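PDB 3DV9: beta-phosphoglucomutase from Bacteroides vulgatus, which probably interconverts beta-D-glucose 1-phosphate and glucose 6-phosphate as a magnesium-dependent member of the haloacid dehalogenase (HAD) superfamily. Local coordinates for residues V33-M38 / L139-H144; Y62-R67 / I73-R78; R79-G82 / E88-K91; E115-I120 / P147-A152. All blocks are in the same frame, centred on the assembly; numbering follows the deposited sequence. Where two conformers were deposited one is given.

Contact 1 of 4, residues V33-M38 / L139-H144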
loop_
_atom_site.group_PDB
_atom_site.type_symbol
_atom_site.label_atom_id
_atom_site.label_comp_id
_atom_site.label_asym_id
_atom_site.label_seq_id
_atom_site.Cartn_x
_atom_site.Cartn_y
_atom_site.Cartn_z
ATOM N N VAL A 33 -1.129 -1.085 6.623
ATOM C CA VAL A 33 0.162 -0.426 6.942
ATOM C C VAL A 33 -0.083 0.650 7.992
ATOM O O VAL A 33 0.515 0.627 9.082
ATOM C CB VAL A 33 0.807 0.163 5.646
ATOM C CG1 VAL A 33 1.996 1.102 5.995
ATOM C CG2 VAL A 33 1.233 -1.002 4.693
ATOM N N LEU A 34 -0.958 1.605 7.655
ATOM C CA LEU A 34 -1.435 2.632 8.614
ATOM C C LEU A 34 -2.555 2.157 9.537
ATOM O O LEU A 34 -2.509 2.416 10.744
ATOM C CB LEU A 34 -1.807 3.936 7.889
ATOM C CG LEU A 34 -0.655 4.513 7.045
ATOM C CD1 LEU A 34 -1.213 5.786 6.397
ATOM C CD2 LEU A 34 0.603 4.826 7.899
ATOM N N PHE A 35 -3.553 1.484 8.954
ATOM C CA PHE A 35 -4.690 0.994 9.692
ATOM C C PHE A 35 -4.769 -0.517 9.581
ATOM O O PHE A 35 -4.500 -1.078 8.499
ATOM C CB PHE A 35 -6.001 1.590 9.138
ATOM C CG PHE A 35 -6.197 3.055 9.442
ATOM C CD1 PHE A 35 -6.461 3.495 10.726
ATOM C CD2 PHE A 35 -6.158 4.000 8.398
ATOM C CE1 PHE A 35 -6.686 4.840 11.005
ATOM C CE2 PHE A 35 -6.376 5.394 8.672
ATOM C CZ PHE A 35 -6.642 5.796 9.994
ATOM N N ASP A 36 -5.210 -1.182 10.652
ATOM C CA ASP A 36 -5.392 -2.618 10.567
ATOM C C ASP A 36 -6.829 -2.864 10.029
ATOM O O ASP A 36 -7.730 -3.303 10.741
ATOM C CB ASP A 36 -5.163 -3.262 11.939
ATOM C CG ASP A 36 -5.199 -4.784 11.869
ATOM O OD1 ASP A 36 -5.116 -5.332 10.737
ATOM O OD2 ASP A 36 -5.321 -5.404 12.953
ATOM N N SER A 37 -7.039 -2.499 8.768
ATOM C CA SER A 37 -8.365 -2.533 8.128
ATOM C C SER A 37 -8.597 -3.770 7.258
ATOM O O SER A 37 -9.716 -4.023 6.799
ATOM C CB SER A 37 -8.474 -1.313 7.215
ATOM O OG SER A 37 -7.365 -1.291 6.333
HETATM N N MSE A 38 -7.547 -4.549 6.989
HETATM C CA MSE A 38 -7.729 -5.636 6.003
HETATM C C MSE A 38 -8.694 -6.763 6.441
HETATM O O MSE A 38 -9.448 -7.302 5.625
HETATM C CB MSE A 38 -6.354 -6.171 5.526
HETATM C CG MSE A 38 -5.627 -5.238 4.549
HETATM SE SE MSE A 38 -6.774 -4.786 2.983
HETATM C CE MSE A 38 -7.092 -6.554 2.379
ATOM N N LEU A 139 -9.230 11.759 5.050
ATOM C CA LEU A 139 -8.235 12.685 5.622
ATOM C C LEU A 139 -8.644 13.177 7.021
ATOM O O LEU A 139 -7.783 13.457 7.841
ATOM C CB LEU A 139 -7.921 13.859 4.678
ATOM C CG LEU A 139 -6.959 14.948 5.202
ATOM C CD1 LEU A 139 -5.599 14.375 5.674
ATOM C CD2 LEU A 139 -6.780 16.075 4.184
ATOM N N ASP A 140 -9.953 13.298 7.273
ATOM C CA ASP A 140 -10.477 13.464 8.647
ATOM C C ASP A 140 -10.098 12.264 9.543
ATOM O O ASP A 140 -9.616 12.451 10.690
ATOM C CB ASP A 140 -11.999 13.658 8.625
ATOM C CG ASP A 140 -12.418 14.994 8.036
ATOM O OD1 ASP A 140 -13.618 15.156 7.726
ATOM O OD2 ASP A 140 -11.560 15.889 7.885
ATOM N N ARG A 141 -10.294 11.045 9.018
ATOM C CA ARG A 141 -9.875 9.830 9.736
ATOM C C ARG A 141 -8.347 9.750 9.881
ATOM O O ARG A 141 -7.829 9.393 10.950
ATOM C CB ARG A 141 -10.393 8.563 9.057
ATOM C CG ARG A 141 -10.206 7.311 9.914
ATOM C CD ARG A 141 -11.545 6.890 10.668
ATOM N NE ARG A 141 -11.302 6.152 11.935
ATOM C CZ ARG A 141 -10.643 4.937 11.942
ATOM N NH1 ARG A 141 -10.479 4.373 13.155
ATOM N NH2 ARG A 141 -10.139 4.279 10.748
ATOM N N LEU A 142 -7.635 10.089 8.818
ATOM C CA LEU A 142 -6.187 10.165 8.896
ATOM C C LEU A 142 -5.735 11.225 9.882
ATOM O O LEU A 142 -4.800 10.987 10.652
ATOM C CB LEU A 142 -5.597 10.438 7.513
ATOM C CG LEU A 142 -5.528 9.238 6.579
ATOM C CD1 LEU A 142 -5.316 9.723 5.165
ATOM C CD2 LEU A 142 -4.366 8.320 7.019
ATOM N N ASN A 143 -6.384 12.396 9.856
ATOM C CA ASN A 143 -6.043 13.502 10.767
ATOM C C ASN A 143 -6.225 13.121 12.223
ATOM O O ASN A 143 -5.417 13.495 13.071
ATOM C CB ASN A 143 -6.867 14.765 10.475
ATOM C CG ASN A 143 -6.476 15.948 11.382
ATOM O OD1 ASN A 143 -5.301 16.348 11.441
ATOM N ND2 ASN A 143 -7.456 16.503 12.088
ATOM N N HIS A 144 -7.308 12.409 12.531
ATOM C CA HIS A 144 -7.654 12.010 13.890
ATOM C C HIS A 144 -6.648 10.990 14.475
ATOM O O HIS A 144 -6.479 10.877 15.705
ATOM C CB HIS A 144 -9.048 11.376 13.796
ATOM C CG HIS A 144 -9.558 10.790 15.071
ATOM N ND1 HIS A 144 -9.779 11.544 16.203
ATOM C CD2 HIS A 144 -9.931 9.528 15.379
ATOM C CE1 HIS A 144 -10.254 10.768 17.163
ATOM N NE2 HIS A 144 -10.357 9.538 16.688
#
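Arg141 NH1 is hydrogen-bonded to Ala107 O, and from that anchor the same guanidinium spreads NH2 over one face of the Phe35 ring. NH2 stands 3.5 Å from Phe35 CE1, above the ring but displaced toward its rim, and the two planes are only 21° apart, nearly parallel, with NH2 overlapping the rim of the ring. The arginine reaches this place because its chain bends at chi2 (100°); its CG passes 3.9 Å from Phe35 CZ. This arrangement belongs to one of two modelled conformers of Arg141 and is correspondingly less certain. At the rim, Arg141 O lies in the ring plane, 3.9 Å from Phe35 CZ, and also accepts a hydrogen bond from Asn145 ND2. Phe146 meets the Phe35 ring edge-to-face. The loop 33-38 comes after strand 25-29 and opens with Val33, the last residue of an apparent DxDx(T/V) motif of the HAD type, whose Asp29 and Asp31 bind magnesium; helix 139-145 packs against this loop as it leaves the metal-binding end of the strand. Leu142 supplies the apolar half through a single methyl: CD2 is 3.9 Å from Phe35 CE2 and 4.1 Å from Leu34 CD1, and the two leucine side chains cross at about a right angle. Leu142 also touches Met155 of strand 155-156, while on the loop side Ser37 OG is hydrogen-bonded to Asp31 OD1.

Contact 2 of 4, residues Y62-R67 / I73-R78. With MG (magnesium ion), chain B.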
loop_
_atom_site.group_PDB
_atom_site.type_symbol
_atom_site.label_atom_id
_atom_site.label_comp_id
_atom_site.label_asym_id
_atom_site.label_seq_id
_atom_site.Cartn_x
_atom_site.Cartn_y
_atom_site.Cartn_z
ATOM N N TYR A 62 -7.241 -10.920 0.068
ATOM C CA TYR A 62 -5.899 -10.515 0.452
ATOM C C TYR A 62 -4.966 -10.497 -0.783
ATOM O O TYR A 62 -4.167 -9.585 -0.928
ATOM C CB TYR A 62 -5.384 -11.396 1.575
ATOM C CG TYR A 62 -5.790 -10.944 2.950
ATOM C CD1 TYR A 62 -5.077 -9.931 3.603
ATOM C CD2 TYR A 62 -6.851 -11.552 3.629
ATOM C CE1 TYR A 62 -5.406 -9.532 4.919
ATOM C CE2 TYR A 62 -7.185 -11.158 4.943
ATOM C CZ TYR A 62 -6.475 -10.124 5.563
ATOM O OH TYR A 62 -6.746 -9.723 6.871
HETATM N N MSE A 63 -5.048 -11.520 -1.638
HETATM C CA MSE A 63 -4.218 -11.543 -2.848
HETATM C C MSE A 63 -4.482 -10.339 -3.753
HETATM O O MSE A 63 -3.520 -9.788 -4.326
HETATM C CB MSE A 63 -4.419 -12.853 -3.611
HETATM C CG MSE A 63 -3.806 -14.052 -2.840
HETATM SE SE MSE A 63 -1.882 -13.973 -2.727
HETATM C CE MSE A 63 -1.438 -13.788 -4.614
ATOM N N HIS A 64 -5.750 -9.919 -3.826
ATOM C CA HIS A 64 -6.190 -8.753 -4.623
ATOM C C HIS A 64 -6.105 -7.397 -3.880
ATOM O O HIS A 64 -6.495 -6.359 -4.432
ATOM C CB HIS A 64 -7.599 -8.953 -5.203
ATOM C CG HIS A 64 -7.686 -10.087 -6.176
ATOM N ND1 HIS A 64 -6.867 -10.179 -7.281
ATOM C CD2 HIS A 64 -8.472 -11.189 -6.196
ATOM C CE1 HIS A 64 -7.137 -11.296 -7.931
ATOM N NE2 HIS A 64 -8.122 -11.916 -7.305
ATOM N N GLU A 65 -5.547 -7.397 -2.660
ATOM C CA GLU A 65 -5.364 -6.156 -1.899
ATOM C C GLU A 65 -4.687 -5.073 -2.751
ATOM O O GLU A 65 -3.632 -5.295 -3.322
ATOM C CB GLU A 65 -4.540 -6.411 -0.629
ATOM C CG GLU A 65 -4.333 -5.141 0.178
ATOM C CD GLU A 65 -3.690 -5.406 1.533
ATOM O OE1 GLU A 65 -3.637 -6.577 1.990
ATOM O OE2 GLU A 65 -3.232 -4.423 2.101
ATOM N N GLY A 66 -5.306 -3.887 -2.826
ATOM C CA GLY A 66 -4.814 -2.804 -3.659
ATOM C C GLY A 66 -5.441 -2.643 -5.028
ATOM O O GLY A 66 -5.350 -1.574 -5.640
ATOM N N ARG A 67 -6.042 -3.706 -5.539
ATOM C CA ARG A 67 -6.592 -3.722 -6.899
ATOM C C ARG A 67 -7.889 -2.891 -6.894
ATOM O O ARG A 67 -8.622 -2.907 -5.903
ATOM C CB ARG A 67 -6.902 -5.183 -7.237
ATOM C CG ARG A 67 -6.997 -5.511 -8.688
ATOM C CD ARG A 67 -7.315 -6.980 -8.862
ATOM N NE ARG A 67 -6.139 -7.833 -9.079
ATOM C CZ ARG A 67 -5.276 -7.688 -10.085
ATOM N NH1 ARG A 67 -5.418 -6.700 -10.958
ATOM N NH2 ARG A 67 -4.256 -8.517 -10.208
ATOM N N ILE A 73 -13.691 -7.470 -9.327
ATOM C CA ILE A 73 -14.989 -8.014 -9.740
ATOM C C ILE A 73 -14.861 -8.675 -11.107
ATOM O O ILE A 73 -15.372 -9.785 -11.323
ATOM C CB ILE A 73 -16.089 -6.907 -9.759
ATOM C CG1 ILE A 73 -16.320 -6.362 -8.348
ATOM C CG2 ILE A 73 -17.421 -7.435 -10.350
ATOM C CD1 ILE A 73 -16.971 -4.950 -8.324
ATOM N N ASN A 74 -14.164 -8.010 -12.028
ATOM C CA ASN A 74 -14.036 -8.545 -13.394
ATOM C C ASN A 74 -13.210 -9.825 -13.487
ATOM O O ASN A 74 -13.528 -10.710 -14.301
ATOM C CB ASN A 74 -13.519 -7.493 -14.371
ATOM C CG ASN A 74 -14.591 -6.524 -14.792
ATOM O OD1 ASN A 74 -15.781 -6.788 -14.596
ATOM N ND2 ASN A 74 -14.182 -5.389 -15.360
ATOM N N ILE A 75 -12.184 -9.940 -12.639
ATOM C CA ILE A 75 -11.408 -11.185 -12.559
ATOM C C ILE A 75 -12.327 -12.334 -12.191
ATOM O O ILE A 75 -12.357 -13.357 -12.878
ATOM C CB ILE A 75 -10.233 -11.088 -11.522
ATOM C CG1 ILE A 75 -9.115 -10.202 -12.082
ATOM C CG2 ILE A 75 -9.696 -12.491 -11.145
ATOM C CD1 ILE A 75 -8.203 -9.635 -10.992
ATOM N N VAL A 76 -13.104 -12.158 -11.129
ATOM C CA VAL A 76 -13.971 -13.219 -10.653
ATOM C C VAL A 76 -15.104 -13.483 -11.658
ATOM O O VAL A 76 -15.490 -14.637 -11.878
ATOM C CB VAL A 76 -14.562 -12.900 -9.266
ATOM C CG1 VAL A 76 -15.463 -14.026 -8.787
ATOM C CG2 VAL A 76 -13.441 -12.623 -8.263
ATOM N N SER A 77 -15.648 -12.422 -12.249
ATOM C CA SER A 77 -16.733 -12.576 -13.234
ATOM C C SER A 77 -16.285 -13.354 -14.477
ATOM O O SER A 77 -16.986 -14.278 -14.942
ATOM C CB SER A 77 -17.290 -11.217 -13.641
ATOM O OG SER A 77 -18.367 -11.379 -14.558
ATOM N N ARG A 78 -15.122 -12.981 -15.011
ATOM C CA ARG A 78 -14.603 -13.624 -16.214
ATOM C C ARG A 78 -14.461 -15.115 -15.997
ATOM O O ARG A 78 -14.846 -15.908 -16.847
ATOM C CB ARG A 78 -13.265 -13.036 -16.639
ATOM C CG ARG A 78 -13.376 -11.732 -17.397
ATOM C CD ARG A 78 -12.053 -11.365 -18.093
ATOM N NE ARG A 78 -10.948 -11.137 -17.155
ATOM C CZ ARG A 78 -10.724 -9.993 -16.511
ATOM N NH1 ARG A 78 -11.530 -8.950 -16.691
ATOM N NH2 ARG A 78 -9.691 -9.888 -15.684
HETATM MG MG MG B . -2.318 -2.585 1.775
HETATM O O HOH W 1 -1.360 -2.830 -0.411
HETATM O O HOH W 2 -3.677 -1.834 0.354
#
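A bend at chi3 (-95°), after an extended start, turns the Arg67 guanidinium so that one face receives Ile75 CD1, while CG of His64, lying beside its own backbone N, sends the imidazole toward the same methyl. Ile75 CD1 is 3.3 Å from Arg67 NE, above the guanidinium plane and offset toward its rim, and 3.6 Å from His64 CE1. The two polar groups are tied to each other: Arg67 NE donates to His64 ND1 over 3.0 Å at 145°, with NE tilted 33° out of the imidazole plane. A leucine in place of Arg67 would probably leave His64 ND1 without this donor and Ile75 CD1 without the flat face it rests on. His64 and Arg67 are the first and last residues of a type II beta turn, closed by Arg67 N to His64 O, with Gly66 at its third position. Inside the turn Glu65 points the other way, its OE2 binding magnesium at 2.1 Å beside Asp29, Asp31, Asn190 and two waters. The turn thus faces helix 69-81 on one side and the metal on the other. Since ND1 accepts from Arg67 and NE2 is hydrogen-bonded to Glu60 OE1, the bonding is consistent with a His64 proton on NE2.

Contact 3 of 4, residues R79-G82 / E88-K91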
loop_
_atom_site.group_PDB
_atom_site.type_symbol
_atom_site.label_atom_id
_atom_site.label_comp_id
_atom_site.label_asym_id
_atom_site.label_seq_id
_atom_site.Cartn_x
_atom_site.Cartn_y
_atom_site.Cartn_z
ATOM N N ARG A 79 -13.929 -15.497 -14.847
ATOM C CA ARG A 79 -13.683 -16.903 -14.597
ATOM C C ARG A 79 -14.940 -17.718 -14.297
ATOM O O ARG A 79 -14.992 -18.899 -14.635
ATOM C CB ARG A 79 -12.623 -17.091 -13.515
ATOM C CG ARG A 79 -13.134 -17.127 -12.111
ATOM C CD ARG A 79 -11.981 -17.134 -11.165
ATOM N NE ARG A 79 -12.439 -17.054 -9.783
ATOM C CZ ARG A 79 -11.725 -16.546 -8.791
ATOM N NH1 ARG A 79 -10.523 -16.046 -9.036
ATOM N NH2 ARG A 79 -12.236 -16.517 -7.565
ATOM N N GLU A 80 -15.948 -17.090 -13.688
ATOM C CA GLU A 80 -17.187 -17.788 -13.319
ATOM C C GLU A 80 -18.225 -17.757 -14.434
ATOM O O GLU A 80 -19.020 -18.694 -14.565
ATOM C CB GLU A 80 -17.785 -17.207 -12.041
ATOM C CG GLU A 80 -16.976 -17.496 -10.790
ATOM C CD GLU A 80 -17.740 -17.239 -9.502
ATOM O OE1 GLU A 80 -18.941 -16.853 -9.564
ATOM O OE2 GLU A 80 -17.153 -17.472 -8.426
ATOM N N ARG A 81 -18.191 -16.692 -15.240
ATOM C CA ARG A 81 -19.231 -16.383 -16.229
ATOM C C ARG A 81 -18.674 -16.208 -17.640
ATOM O O ARG A 81 -19.435 -16.150 -18.601
ATOM C CB ARG A 81 -19.965 -15.095 -15.833
ATOM C CG ARG A 81 -20.612 -15.133 -14.458
ATOM C CD ARG A 81 -21.590 -13.971 -14.264
ATOM N NE ARG A 81 -20.935 -12.656 -14.320
ATOM C CZ ARG A 81 -21.578 -11.493 -14.219
ATOM N NH1 ARG A 81 -22.898 -11.468 -14.060
ATOM N NH2 ARG A 81 -20.910 -10.359 -14.301
ATOM N N GLY A 82 -17.348 -16.076 -17.747
ATOM C CA GLY A 82 -16.670 -15.933 -19.042
ATOM C C GLY A 82 -16.758 -14.560 -19.691
ATOM O O GLY A 82 -16.430 -14.411 -20.873
ATOM N N GLU A 88 -23.408 -1.426 -14.213
ATOM C CA GLU A 88 -24.456 -1.529 -13.205
ATOM C C GLU A 88 -24.040 -2.508 -12.105
ATOM O O GLU A 88 -24.161 -2.186 -10.917
ATOM C CB GLU A 88 -25.815 -1.929 -13.829
ATOM C CG GLU A 88 -26.924 -2.144 -12.776
ATOM C CD GLU A 88 -28.237 -2.721 -13.316
ATOM O OE1 GLU A 88 -28.237 -3.595 -14.209
ATOM O OE2 GLU A 88 -29.295 -2.303 -12.815
ATOM N N GLU A 89 -23.551 -3.693 -12.482
ATOM C CA GLU A 89 -23.173 -4.690 -11.469
ATOM C C GLU A 89 -22.061 -4.149 -10.568
ATOM O O GLU A 89 -22.142 -4.227 -9.334
ATOM C CB GLU A 89 -22.752 -6.010 -12.111
ATOM C CG GLU A 89 -23.932 -6.880 -12.555
ATOM C CD GLU A 89 -23.515 -7.947 -13.539
ATOM O OE1 GLU A 89 -22.487 -7.747 -14.241
ATOM O OE2 GLU A 89 -24.194 -9.000 -13.598
ATOM N N ILE A 90 -21.052 -3.554 -11.199
ATOM C CA ILE A 90 -19.869 -3.078 -10.489
ATOM C C ILE A 90 -20.227 -1.985 -9.478
ATOM O O ILE A 90 -19.776 -2.007 -8.336
ATOM C CB ILE A 90 -18.777 -2.611 -11.503
ATOM C CG1 ILE A 90 -18.159 -3.843 -12.201
ATOM C CG2 ILE A 90 -17.683 -1.750 -10.812
ATOM C CD1 ILE A 90 -17.430 -3.559 -13.520
ATOM N N LYS A 91 -21.051 -1.035 -9.900
ATOM C CA LYS A 91 -21.522 0.009 -8.998
ATOM C C LYS A 91 -22.332 -0.505 -7.792
ATOM O O LYS A 91 -22.173 0.002 -6.672
ATOM C CB LYS A 91 -22.327 1.055 -9.779
ATOM C CG LYS A 91 -22.853 2.188 -8.917
ATOM C CD LYS A 91 -23.915 2.987 -9.637
ATOM C CE LYS A 91 -24.124 4.333 -8.949
ATOM N NZ LYS A 91 -24.538 5.390 -9.910
#
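From CB, which points toward Glu89, the Arg81 chain runs extended through CG to CD, then bends at chi3 (-63°), bringing NE to 2.9 Å from Ser77 OG, one helical turn back; the side chain also touches Phe54. NH2 is hydrogen-bonded to that same hydroxyl, so the inner edge of the guanidinium is fixed to its own helix. The end-on edge meets the Glu89 carboxylate, which arrives from the opposite direction. NH1 donates to Glu89 OE2 at 2.8 Å, nearly straight at 172° and on the syn side, and NH2 to Glu89 OE1 at 3.1 Å. Both acceptors lie close to the guanidinium plane, yet the carboxylate is rotated 39° against it, and OE1 is met from above the carboxylate plane. A methionine in place of Arg81 would probably leave the Glu89 carboxylate without its charged mate and helix 69-81 without this tie to helix 87-101. Glu89 OE1 has a second partner in Thr86 N, just ahead of helix 87-101, a bond like the glutamate half of a capping box. Gly82, the first residue past helix 69-81, leaves helical geometry with positive phi. The two-nitrogen salt bridge therefore fastens the last turn of one helix to the first of the next.

Contact 4 of 4, residues E115-I120 / P147-A152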
loop_
_atom_site.group_PDB
_atom_site.type_symbol
_atom_site.label_atom_id
_atom_site.label_comp_id
_atom_site.label_asym_id
_atom_site.label_seq_id
_atom_site.Cartn_x
_atom_site.Cartn_y
_atom_site.Cartn_z
ATOM N N GLU A 115 4.259 6.108 15.643
ATOM C CA GLU A 115 5.618 6.360 16.076
ATOM C C GLU A 115 6.580 6.572 14.901
ATOM O O GLU A 115 7.391 7.512 14.900
ATOM C CB GLU A 115 6.129 5.258 16.964
ATOM C CG GLU A 115 7.547 5.578 17.482
ATOM C CD GLU A 115 8.012 4.562 18.520
ATOM O OE1 GLU A 115 7.177 3.764 19.011
ATOM O OE2 GLU A 115 9.204 4.564 18.854
ATOM N N VAL A 116 6.556 5.689 13.913
ATOM C CA VAL A 116 7.459 5.872 12.773
ATOM C C VAL A 116 7.165 7.146 11.952
ATOM O O VAL A 116 8.104 7.817 11.523
ATOM C CB VAL A 116 7.603 4.590 11.897
ATOM C CG1 VAL A 116 6.392 4.422 10.919
ATOM C CG2 VAL A 116 8.945 4.599 11.181
ATOM N N LEU A 117 5.894 7.501 11.796
ATOM C CA LEU A 117 5.489 8.723 11.066
ATOM C C LEU A 117 6.000 9.954 11.800
ATOM O O LEU A 117 6.444 10.923 11.183
ATOM C CB LEU A 117 3.971 8.787 10.929
ATOM C CG LEU A 117 3.455 7.802 9.870
ATOM C CD1 LEU A 117 1.931 7.589 10.008
ATOM C CD2 LEU A 117 3.897 8.277 8.449
ATOM N N THR A 118 5.969 9.919 13.124
ATOM C CA THR A 118 6.454 11.081 13.908
ATOM C C THR A 118 7.970 11.246 13.745
ATOM O O THR A 118 8.461 12.387 13.690
ATOM C CB THR A 118 6.024 11.013 15.410
ATOM O OG1 THR A 118 6.744 9.970 16.083
ATOM C CG2 THR A 118 4.541 10.746 15.530
ATOM N N LYS A 119 8.696 10.117 13.626
ATOM C CA LYS A 119 10.161 10.172 13.456
ATOM C C LYS A 119 10.431 10.770 12.074
ATOM O O LYS A 119 11.287 11.656 11.920
ATOM C CB LYS A 119 10.743 8.753 13.443
ATOM C CG LYS A 119 10.787 8.099 14.824
ATOM C CD LYS A 119 11.288 6.686 14.665
ATOM C CE LYS A 119 11.191 5.942 15.944
ATOM N NZ LYS A 119 11.632 4.500 15.764
ATOM N N ILE A 120 9.681 10.286 11.095
ATOM C CA ILE A 120 9.857 10.703 9.668
ATOM C C ILE A 120 9.571 12.207 9.536
ATOM O O ILE A 120 10.350 12.948 8.933
ATOM C CB ILE A 120 8.964 9.837 8.697
ATOM C CG1 ILE A 120 9.557 8.419 8.624
ATOM C CG2 ILE A 120 8.883 10.439 7.267
ATOM C CD1 ILE A 120 8.580 7.315 8.077
ATOM N N PRO A 147 -2.102 12.910 13.744
ATOM C CA PRO A 147 -2.390 14.353 13.713
ATOM C C PRO A 147 -1.243 15.182 13.095
ATOM O O PRO A 147 -0.069 15.069 13.506
ATOM C CB PRO A 147 -2.636 14.721 15.202
ATOM C CG PRO A 147 -2.888 13.445 15.900
ATOM C CD PRO A 147 -2.076 12.400 15.133
ATOM N N GLY A 148 -1.578 15.963 12.068
ATOM C CA GLY A 148 -0.626 16.817 11.373
ATOM C C GLY A 148 0.431 16.118 10.526
ATOM O O GLY A 148 1.386 16.763 10.073
ATOM N N ILE A 149 0.265 14.813 10.298
ATOM C CA ILE A 149 1.284 14.031 9.576
ATOM C C ILE A 149 1.078 14.156 8.066
ATOM O O ILE A 149 2.042 14.410 7.338
ATOM C CB ILE A 149 1.293 12.523 10.000
ATOM C CG1 ILE A 149 1.582 12.395 11.521
ATOM C CG2 ILE A 149 2.230 11.651 9.055
ATOM C CD1 ILE A 149 2.935 12.915 11.941
ATOM N N PHE A 150 -0.159 13.975 7.598
ATOM C CA PHE A 150 -0.444 13.947 6.163
ATOM C C PHE A 150 -1.125 15.205 5.673
ATOM O O PHE A 150 -1.838 15.861 6.434
ATOM C CB PHE A 150 -1.292 12.739 5.775
ATOM C CG PHE A 150 -0.655 11.434 6.137
ATOM C CD1 PHE A 150 0.469 10.980 5.414
ATOM C CD2 PHE A 150 -1.120 10.709 7.232
ATOM C CE1 PHE A 150 1.095 9.777 5.755
ATOM C CE2 PHE A 150 -0.521 9.510 7.592
ATOM C CZ PHE A 150 0.589 9.036 6.855
ATOM N N GLN A 151 -0.911 15.499 4.389
ATOM C CA GLN A 151 -1.448 16.692 3.707
ATOM C C GLN A 151 -2.303 16.277 2.495
ATOM O O GLN A 151 -1.919 15.373 1.765
ATOM C CB GLN A 151 -0.275 17.561 3.215
ATOM C CG GLN A 151 0.308 18.555 4.222
ATOM C CD GLN A 151 0.941 19.794 3.559
ATOM O OE1 GLN A 151 2.169 19.931 3.522
ATOM N NE2 GLN A 151 0.106 20.697 3.039
ATOM N N ALA A 152 -3.430 16.969 2.246
ATOM C CA ALA A 152 -4.332 16.689 1.097
ATOM C C ALA A 152 -3.700 16.786 -0.273
ATOM O O ALA A 152 -4.049 16.042 -1.207
ATOM C CB ALA A 152 -5.540 17.640 1.142
#
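Leu117 drives both of its methyls against the pair Ile149 and Phe150, and here the contact is tight. CD1 and CD2 of Leu117 each lie 3.7 Å from Phe150 CZ, so the leucine fork straddles the far end of the ring, the two side chains crossing at about a right angle. Ile149 CG2 fills the angle between them: it is 3.8 Å from Leu117 CD2, equally near Leu117 CB, and sits 3.7 Å above the centre of the Phe150 ring. Ile149 holds CG2 there because that branch is trans to the backbone N, which leaves CG1 beside the N and lets chi2 (-63°) fold CD1 toward the helix backbone. Pro127 of strand 126-130 touches all three residues, which places this core between helix 113-122, the parallel sheet and the loop leading to strand 155-156, in the Rossmann-like domain of the HAD fold.

Toward solvent the fit is slacker. Ile149 CD1 comes no nearer than 4.1 Å to Leu117 O and 4.4 Å to Thr118 N, and the Thr118 side chain, modelled in two conformers, barely grazes it. In the conformer taken here, Thr118 OG1 donates to Glu115 O at 2.8 Å, on the same face of the carbonyl plane as Lys119 N. Lys119 NZ lies a long 3.9 Å from Glu115 OE2 and has firmer partners in Glu238 and Asn234. No hydrogen bond joins the two segments; dispersion between methyls and ring carries the contact, and Lys121 NZ, one residue past this segment on helix 113-122, adds the polar tie by hydrogen-bonding Gly148 O and Ile149 O.

Contacts 1 and 4, with centres 12 Å apart, form one continuous core: Leu34 touches both Leu117 and Phe150, and their segments alternate along the chain, so the loop after strand 25-29 packs together with helices 113-122 and 139-145 beside the parallel sheet. Contacts 2 and 3, centres 11 Å apart, follow each other on helix 69-81 and lie within the chain between the two segments of contact 1, in a helical insertion that probably corresponds to the cap of related HAD enzymes. Contact 3 is about 39 Å from contact 4, centre to centre. Met38 of contact 1 packs on Glu65 and Tyr62 of contact 2, linking core and insertion next to the magnesium.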